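Local coordinates for DNA replication protein DnaC (Aquifex aeolicus, PDB 3ECC) that is a bacterial helicase loader that binds magnesium and adenine nucleotide, probably ATP, and acts in the initiation of DNA replication, at residues T75-L78 with I79-K83; R113-D116 with W117-E120; L121-Y124 with I125-R129. All blocks are in the same frame, centred on the assembly; numbering follows the deposited sequence.

Contact 1: residues T75-L78 with I79-K83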
loop_
_atom_site.group_PDB
_atom_site.type_symbol
_atom_site.label_atom_id
_atom_site.label_comp_id
_atom_site.label_asym_id
_atom_site.label_seq_id
_atom_site.Cartn_x
_atom_site.Cartn_y
_atom_site.Cartn_z
ATOM N N THR A 75 -0.668 1.807 -8.430
ATOM C CA THR A 75 -0.869 3.216 -8.166
ATOM C C THR A 75 -0.939 4.035 -9.449
ATOM O O THR A 75 -1.798 4.913 -9.594
ATOM C CB THR A 75 0.218 3.750 -7.254
ATOM O OG1 THR A 75 0.348 2.869 -6.129
ATOM C CG2 THR A 75 -0.144 5.134 -6.765
ATOM N N LYS A 76 -0.055 3.732 -10.389
ATOM C CA LYS A 76 -0.070 4.420 -11.670
ATOM C C LYS A 76 -1.345 4.086 -12.441
ATOM O O LYS A 76 -1.973 4.968 -13.023
ATOM C CB LYS A 76 1.166 4.060 -12.485
ATOM C CG LYS A 76 1.801 5.242 -13.144
ATOM C CD LYS A 76 3.278 5.000 -13.369
ATOM C CE LYS A 76 3.942 6.255 -13.896
ATOM N NZ LYS A 76 5.430 6.236 -13.711
ATOM N N ASP A 77 -1.737 2.813 -12.406
ATOM C CA ASP A 77 -2.968 2.353 -13.042
ATOM C C ASP A 77 -4.197 3.002 -12.431
ATOM O O ASP A 77 -5.119 3.363 -13.154
ATOM C CB ASP A 77 -3.088 0.820 -12.969
ATOM C CG ASP A 77 -4.390 0.310 -13.550
ATOM O OD1 ASP A 77 -4.671 0.611 -14.723
ATOM O OD2 ASP A 77 -5.137 -0.377 -12.828
ATOM N N LEU A 78 -4.205 3.161 -11.107
ATOM C CA LEU A 78 -5.323 3.820 -10.422
ATOM C C LEU A 78 -5.416 5.293 -10.788
ATOM O O LEU A 78 -6.500 5.810 -11.030
ATOM C CB LEU A 78 -5.227 3.663 -8.897
ATOM C CG LEU A 78 -6.342 4.291 -8.043
ATOM C CD1 LEU A 78 -7.710 3.661 -8.307
ATOM C CD2 LEU A 78 -6.003 4.199 -6.570
ATOM N N ILE A 79 -4.261 5.947 -10.867
ATOM C CA ILE A 79 -4.183 7.366 -11.182
ATOM C C ILE A 79 -4.619 7.684 -12.615
ATOM O O ILE A 79 -5.402 8.604 -12.823
ATOM C CB ILE A 79 -2.776 7.916 -10.878
ATOM C CG1 ILE A 79 -2.649 8.166 -9.378
ATOM C CG2 ILE A 79 -2.489 9.192 -11.661
ATOM C CD1 ILE A 79 -1.236 8.133 -8.896
ATOM N N PHE A 80 -4.137 6.903 -13.585
ATOM C CA PHE A 80 -4.543 7.068 -14.993
ATOM C C PHE A 80 -6.045 6.843 -15.198
ATOM O O PHE A 80 -6.675 7.532 -16.004
ATOM C CB PHE A 80 -3.747 6.135 -15.930
ATOM C CG PHE A 80 -2.348 6.611 -16.232
ATOM C CD1 PHE A 80 -2.118 7.895 -16.710
ATOM C CD2 PHE A 80 -1.262 5.761 -16.070
ATOM C CE1 PHE A 80 -0.822 8.331 -16.990
ATOM C CE2 PHE A 80 0.031 6.187 -16.347
ATOM C CZ PHE A 80 0.252 7.473 -16.811
ATOM N N ARG A 81 -6.604 5.868 -14.484
ATOM C CA ARG A 81 -8.039 5.601 -14.530
ATOM C C ARG A 81 -8.810 6.823 -14.068
ATOM O O ARG A 81 -9.632 7.367 -14.807
ATOM C CB ARG A 81 -8.401 4.431 -13.622
ATOM C CG ARG A 81 -8.270 3.069 -14.245
ATOM C CD ARG A 81 -9.202 2.114 -13.545
ATOM N NE ARG A 81 -8.639 0.774 -13.417
ATOM C CZ ARG A 81 -9.256 -0.237 -12.814
ATOM N NH1 ARG A 81 -10.460 -0.060 -12.285
ATOM N NH2 ARG A 81 -8.671 -1.427 -12.738
ATOM N N LEU A 82 -8.529 7.251 -12.840
ATOM C CA LEU A 82 -9.215 8.376 -12.227
ATOM C C LEU A 82 -9.064 9.661 -13.024
ATOM O O LEU A 82 -10.061 10.315 -13.311
ATOM C CB LEU A 82 -8.730 8.592 -10.798
ATOM C CG LEU A 82 -9.199 7.562 -9.772
ATOM C CD1 LEU A 82 -8.382 7.685 -8.493
ATOM C CD2 LEU A 82 -10.695 7.690 -9.486
ATOM N N LYS A 83 -7.831 10.020 -13.387
ATOM C CA LYS A 83 -7.602 11.260 -14.140
ATOM C C LYS A 83 -8.493 11.342 -15.374
ATOM O O LYS A 83 -8.913 12.434 -15.772
ATOM C CB LYS A 83 -6.142 11.436 -14.541
ATOM C CG LYS A 83 -5.812 12.853 -14.970
ATOM C CD LYS A 83 -4.941 12.871 -16.213
ATOM C CE LYS A 83 -4.491 14.291 -16.562
ATOM N NZ LYS A 83 -3.446 14.321 -17.640
#
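The carbonyl oxygen of Lys76 accepts the backbone N-H of Phe80 at 3.0 Å (O to N), and the same i to i+4 spacing ties Thr75 to Ile79, Asp77 to Arg81 and Leu78 to Leu82. This spacing sets the side chains beside one another, one turn apart. On the inner flank Thr75 and Ile79 run alongside each other, methyl CG2 of Thr75 resting 3.8 Å from CD1 of Ile79. Leu78 and Leu82 likewise point the same way. In Leu78 a chi1 of -179° places CG beside the carbonyl carbon, and from there CG of Leu78 meets CD1 of Leu82 at 4.0 Å.

Helix 75-86 follows directly on strand 71-74, an outermost strand of the parallel sheet in a P-loop nucleotide-binding fold. Thr75 is therefore close to the sheet: its OG1 bonds to the carbonyl oxygen of Asp107, a residue seen to bind magnesium in this protein although not in this model. Leu78 packs on Leu106 and Phe73, whereas Ile79 and Leu82 meet helix 116-131.

The outward flank is polar and looser. Asp77 OD2 and Arg81 NH2 form a long salt bridge of 3.7 Å, with the carboxylate and guanidinium planes turned 73° apart, an attraction of charges and not a paired, coplanar grip. Nearby the aliphatic part of Lys76 lies alongside the ring of Phe80, with CG of Lys76 3.8 Å from CE2 of Phe80. The amine end of the lysine leads away from the ring.

Contact 2: residues R113-D116 with W117-E120; sequences RLSD and WQRE
Two torsions bring Ser115 and Gln118 together at the start of helix 116-131: OG of Ser115 sits between its own backbone N and carbonyl carbon (chi1 54°), and CG of Gln118 lies beside its backbone N (chi1 -77°), from where an extended chain carries the amide back toward the loop. There OE1 of Gln118 accepts the N-H of Ser115 at 3.2 Å, in the plane of the side-chain carbonyl, on a lone pair, and nearly straight at 164°. OG of Ser115 adds a weak bond to the same oxygen, 3.4 Å from OE1.

Ser115 is the N-cap residue and Gln118 stands three places on, the spacing of a capping box, but just one half of the box is made: the side chain at the third position holds the cap's amide, while the serine hydroxyl makes no capping bond. Instead OG stands over the indole of Trp117, on the face that also takes CG of Gln118, 3.4 Å above the ring plane near its rim. Trp117 is engaged by helix 75-86 as well, in a cation-pi contact with Lys83.

Leu114 crosses Gln118 at about a right angle, CD2 of Leu114 lying 3.8 Å from CD of Gln118. CB of Leu114 meets the guanidinium edge of Arg119 in plane, 3.7 Å from NE of Arg119. With an alanine here in place of Gln118, the Ser115 N-H would probably lose its acceptor and Leu114 CD2 its neighbour, leaving the loop freer to shift.

Because a backbone donor selects OE1, which way round the amide lies is probably set, and the loop's entry into the helix is held by a neutral amide, not by the carboxylate that often fills this place in a capping box.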
loop_
_atom_site.group_PDB
_atom_site.type_symbol
_atom_site.label_atom_id
_atom_site.label_comp_id
_atom_site.label_asym_id
_atom_site.label_seq_id
_atom_site.Cartn_x
_atom_site.Cartn_y
_atom_site.Cartn_z
ATOM N N ARG A 113 9.092 9.730 -10.359
ATOM C CA ARG A 113 8.702 11.139 -10.276
ATOM C C ARG A 113 7.367 11.419 -10.992
ATOM O O ARG A 113 7.120 10.932 -12.105
ATOM C CB ARG A 113 9.816 12.035 -10.826
ATOM C CG ARG A 113 11.219 11.589 -10.408
ATOM C CD ARG A 113 12.269 12.671 -10.669
ATOM N NE ARG A 113 13.559 12.325 -10.070
ATOM C CZ ARG A 113 14.506 13.204 -9.746
ATOM N NH1 ARG A 113 14.316 14.502 -9.955
ATOM N NH2 ARG A 113 15.643 12.782 -9.202
ATOM N N LEU A 114 6.518 12.213 -10.338
ATOM C CA LEU A 114 5.123 12.377 -10.739
ATOM C C LEU A 114 4.793 13.821 -11.095
ATOM O O LEU A 114 5.382 14.751 -10.552
ATOM C CB LEU A 114 4.206 11.938 -9.600
ATOM C CG LEU A 114 4.411 10.555 -8.987
ATOM C CD1 LEU A 114 4.075 10.590 -7.513
ATOM C CD2 LEU A 114 3.586 9.494 -9.715
ATOM N N SER A 115 3.821 13.995 -11.988
ATOM C CA SER A 115 3.365 15.323 -12.404
ATOM C C SER A 115 2.376 15.906 -11.399
ATOM O O SER A 115 1.793 15.174 -10.597
ATOM C CB SER A 115 2.727 15.261 -13.792
ATOM O OG SER A 115 1.709 14.282 -13.835
ATOM N N ASP A 116 2.186 17.223 -11.451
ATOM C CA ASP A 116 1.406 17.938 -10.436
ATOM C C ASP A 116 0.037 17.314 -10.163
ATOM O O ASP A 116 -0.393 17.237 -9.010
ATOM C CB ASP A 116 1.248 19.420 -10.808
ATOM C CG ASP A 116 2.511 20.236 -10.542
ATOM O OD1 ASP A 116 2.433 21.486 -10.593
ATOM O OD2 ASP A 116 3.580 19.637 -10.285
ATOM N N TRP A 117 -0.635 16.859 -11.222
ATOM C CA TRP A 117 -1.974 16.269 -11.102
ATOM C C TRP A 117 -1.948 14.848 -10.530
ATOM O O TRP A 117 -2.944 14.382 -9.978
ATOM C CB TRP A 117 -2.712 16.289 -12.449
ATOM C CG TRP A 117 -1.970 15.597 -13.555
ATOM C CD1 TRP A 117 -1.107 16.170 -14.448
ATOM C CD2 TRP A 117 -2.015 14.200 -13.882
ATOM N NE1 TRP A 117 -0.615 15.219 -15.312
ATOM C CE2 TRP A 117 -1.158 14.003 -14.990
ATOM C CE3 TRP A 117 -2.699 13.098 -13.350
ATOM C CZ2 TRP A 117 -0.962 12.749 -15.572
ATOM C CZ3 TRP A 117 -2.510 11.852 -13.935
ATOM C CH2 TRP A 117 -1.639 11.689 -15.030
ATOM N N GLN A 118 -0.817 14.157 -10.687
ATOM C CA GLN A 118 -0.611 12.871 -10.037
ATOM C C GLN A 118 -0.340 13.052 -8.551
ATOM O O GLN A 118 -0.803 12.266 -7.729
ATOM C CB GLN A 118 0.555 12.125 -10.670
ATOM C CG GLN A 118 0.251 11.481 -11.999
ATOM C CD GLN A 118 1.424 10.677 -12.542
ATOM O OE1 GLN A 118 2.531 11.198 -12.708
ATOM N NE2 GLN A 118 1.184 9.404 -12.827
ATOM N N ARG A 119 0.424 14.087 -8.217
ATOM C CA ARG A 119 0.697 14.426 -6.826
ATOM C C ARG A 119 -0.570 14.932 -6.153
ATOM O O ARG A 119 -0.710 14.837 -4.941
ATOM C CB ARG A 119 1.790 15.490 -6.735
ATOM C CG ARG A 119 3.079 15.152 -7.474
ATOM C CD ARG A 119 4.024 14.335 -6.607
ATOM N NE ARG A 119 5.399 14.386 -7.103
ATOM C CZ ARG A 119 6.348 15.183 -6.612
ATOM N NH1 ARG A 119 6.080 15.997 -5.595
ATOM N NH2 ARG A 119 7.571 15.158 -7.131
ATOM N N GLU A 120 -1.484 15.478 -6.956
ATOM C CA GLU A 120 -2.777 15.973 -6.478
ATOM C C GLU A 120 -3.675 14.842 -5.984
ATOM O O GLU A 120 -4.222 14.911 -4.889
ATOM C CB GLU A 120 -3.505 16.749 -7.591
ATOM C CG GLU A 120 -3.067 18.216 -7.773
ATOM C CD GLU A 120 -3.631 18.855 -9.048
ATOM O OE1 GLU A 120 -4.462 18.206 -9.725
ATOM O OE2 GLU A 120 -3.239 20.001 -9.375
#

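Contact 3: residues L121-Y124 with I125-R129; sequences LISY and IITYR
Ile126 lies beside Ile122, one turn on in helix 116-131. Its CB lies 3.4 Å from the carbonyl oxygen of Ile122, the oxygen that also accepts its N-H. CG1, set beside the backbone N (chi1 -76°), stays near that oxygen at 3.5 Å. The tip, CD1 of Ile126, is still 3.4 Å from O of Ile122 and also meets CG2 of Ile122 at 3.5 Å. The two branches point the same way and form one apolar strip. Ile126 further touches Val166 of helix 164-173, while Ile122 and Ile125 pack on helix 75-86. The helix is the connecting arm of a beta-alpha-beta crossover between strands 104-107 and 136-141.

On a more exposed flank the carbonyl oxygen of Ser123 receives two donors from Thr127. The hydroxyl OG1 of Thr127 donates a hydrogen bond to Ser123 O at 2.7 Å. The N-H of Thr127 reaches the same Ser123 O from above the carbonyl plane, at 3.1 Å (N to O). The hydroxyl proton is thus taken up by a carbonyl of the same helix, which probably holds chi1 of Thr127 and leaves Ser123 O with two donors.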
loop_
_atom_site.group_PDB
_atom_site.type_symbol
_atom_site.label_atom_id
_atom_site.label_comp_id
_atom_site.label_asym_id
_atom_site.label_seq_id
_atom_site.Cartn_x
_atom_site.Cartn_y
_atom_site.Cartn_z
ATOM N N LEU A 121 -3.815 13.805 -6.803
ATOM C CA LEU A 121 -4.657 12.663 -6.483
ATOM C C LEU A 121 -4.124 11.827 -5.331
ATOM O O LEU A 121 -4.884 11.430 -4.454
ATOM C CB LEU A 121 -4.845 11.780 -7.715
ATOM C CG LEU A 121 -5.943 12.191 -8.684
ATOM C CD1 LEU A 121 -5.716 11.534 -10.033
ATOM C CD2 LEU A 121 -7.306 11.813 -8.122
ATOM N N ILE A 122 -2.820 11.559 -5.336
ATOM C CA ILE A 122 -2.193 10.778 -4.271
ATOM C C ILE A 122 -2.406 11.451 -2.915
ATOM O O ILE A 122 -2.884 10.820 -1.969
ATOM C CB ILE A 122 -0.694 10.562 -4.541
ATOM C CG1 ILE A 122 -0.504 9.623 -5.733
ATOM C CG2 ILE A 122 -0.007 9.983 -3.322
ATOM C CD1 ILE A 122 0.892 9.685 -6.347
ATOM N N SER A 123 -2.084 12.742 -2.839
ATOM C CA SER A 123 -2.357 13.534 -1.646
ATOM C C SER A 123 -3.846 13.560 -1.271
ATOM O O SER A 123 -4.192 13.599 -0.094
ATOM C CB SER A 123 -1.835 14.957 -1.814
ATOM O OG SER A 123 -2.005 15.695 -0.616
ATOM N N TYR A 124 -4.716 13.550 -2.275
ATOM C CA TYR A 124 -6.158 13.557 -2.045
ATOM C C TYR A 124 -6.644 12.244 -1.436
ATOM O O TYR A 124 -7.330 12.241 -0.416
ATOM C CB TYR A 124 -6.906 13.828 -3.349
ATOM C CG TYR A 124 -8.414 13.850 -3.217
ATOM C CD1 TYR A 124 -9.036 14.528 -2.171
ATOM C CD2 TYR A 124 -9.221 13.232 -4.162
ATOM C CE1 TYR A 124 -10.428 14.560 -2.053
ATOM C CE2 TYR A 124 -10.611 13.266 -4.056
ATOM C CZ TYR A 124 -11.206 13.933 -2.999
ATOM O OH TYR A 124 -12.580 13.968 -2.884
ATOM N N ILE A 125 -6.287 11.129 -2.069
ATOM C CA ILE A 125 -6.713 9.808 -1.625
ATOM C C ILE A 125 -6.182 9.459 -0.229
ATOM O O ILE A 125 -6.864 8.814 0.560
ATOM C CB ILE A 125 -6.302 8.729 -2.658
ATOM C CG1 ILE A 125 -7.180 8.842 -3.913
ATOM C CG2 ILE A 125 -6.385 7.339 -2.055
ATOM C CD1 ILE A 125 -6.698 7.994 -5.087
ATOM N N ILE A 126 -4.972 9.913 0.075
ATOM C CA ILE A 126 -4.334 9.610 1.347
ATOM C C ILE A 126 -4.832 10.496 2.505
ATOM O O ILE A 126 -5.022 10.018 3.632
ATOM C CB ILE A 126 -2.802 9.658 1.217
ATOM C CG1 ILE A 126 -2.325 8.394 0.505
ATOM C CG2 ILE A 126 -2.145 9.785 2.583
ATOM C CD1 ILE A 126 -1.045 8.558 -0.242
ATOM N N THR A 127 -5.058 11.773 2.227
ATOM C CA THR A 127 -5.604 12.681 3.237
ATOM C C THR A 127 -7.042 12.279 3.620
ATOM O O THR A 127 -7.425 12.311 4.791
ATOM C CB THR A 127 -5.538 14.145 2.752
ATOM O OG1 THR A 127 -4.178 14.475 2.462
ATOM C CG2 THR A 127 -6.056 15.087 3.796
ATOM N N TYR A 128 -7.823 11.878 2.624
ATOM C CA TYR A 128 -9.178 11.408 2.857
ATOM C C TYR A 128 -9.185 10.166 3.747
ATOM O O TYR A 128 -9.926 10.103 4.734
ATOM C CB TYR A 128 -9.856 11.103 1.529
ATOM C CG TYR A 128 -11.319 10.797 1.644
ATOM C CD1 TYR A 128 -12.275 11.818 1.588
ATOM C CD2 TYR A 128 -11.759 9.487 1.801
ATOM C CE1 TYR A 128 -13.633 11.537 1.693
ATOM C CE2 TYR A 128 -13.113 9.193 1.906
ATOM C CZ TYR A 128 -14.047 10.217 1.853
ATOM O OH TYR A 128 -15.385 9.918 1.956
ATOM N N ARG A 129 -8.334 9.201 3.412
ATOM C CA ARG A 129 -8.260 7.939 4.143
ATOM C C ARG A 129 -7.579 8.103 5.491
ATOM O O ARG A 129 -7.813 7.314 6.400
ATOM C CB ARG A 129 -7.559 6.871 3.299
ATOM C CG ARG A 129 -8.354 6.485 2.052
ATOM C CD ARG A 129 -7.675 5.406 1.227
ATOM N NE ARG A 129 -7.781 4.085 1.852
ATOM C CZ ARG A 129 -8.902 3.371 1.907
ATOM N NH1 ARG A 129 -10.021 3.848 1.376
ATOM N NH2 ARG A 129 -8.910 2.186 2.513
#

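Ile79 of contact 1 joins the three, since it meets both other contacts. In contact 2 its CG2 lies 3.5 Å from CZ3 of Trp117 and 3.6 Å from CG of Gln118. In contact 3 the partner is Ile122, with CD1 of Ile79 3.6 Å from CG1 of Ile122. One turn on, Leu82 CD1 and Ile125 CD1 continue the seam at 3.8 Å. Contacts 2 and 3 share helix 116-131, and Leu114 CD1 closes on Ile122 CD1 at 3.5 Å. The bound ligands are not touched: the side chain of Thr75 is about 9 Å from the beryllium trifluoride and from the magnesium ion, and about 5 Å from that of Asp108, which is seen to bind magnesium.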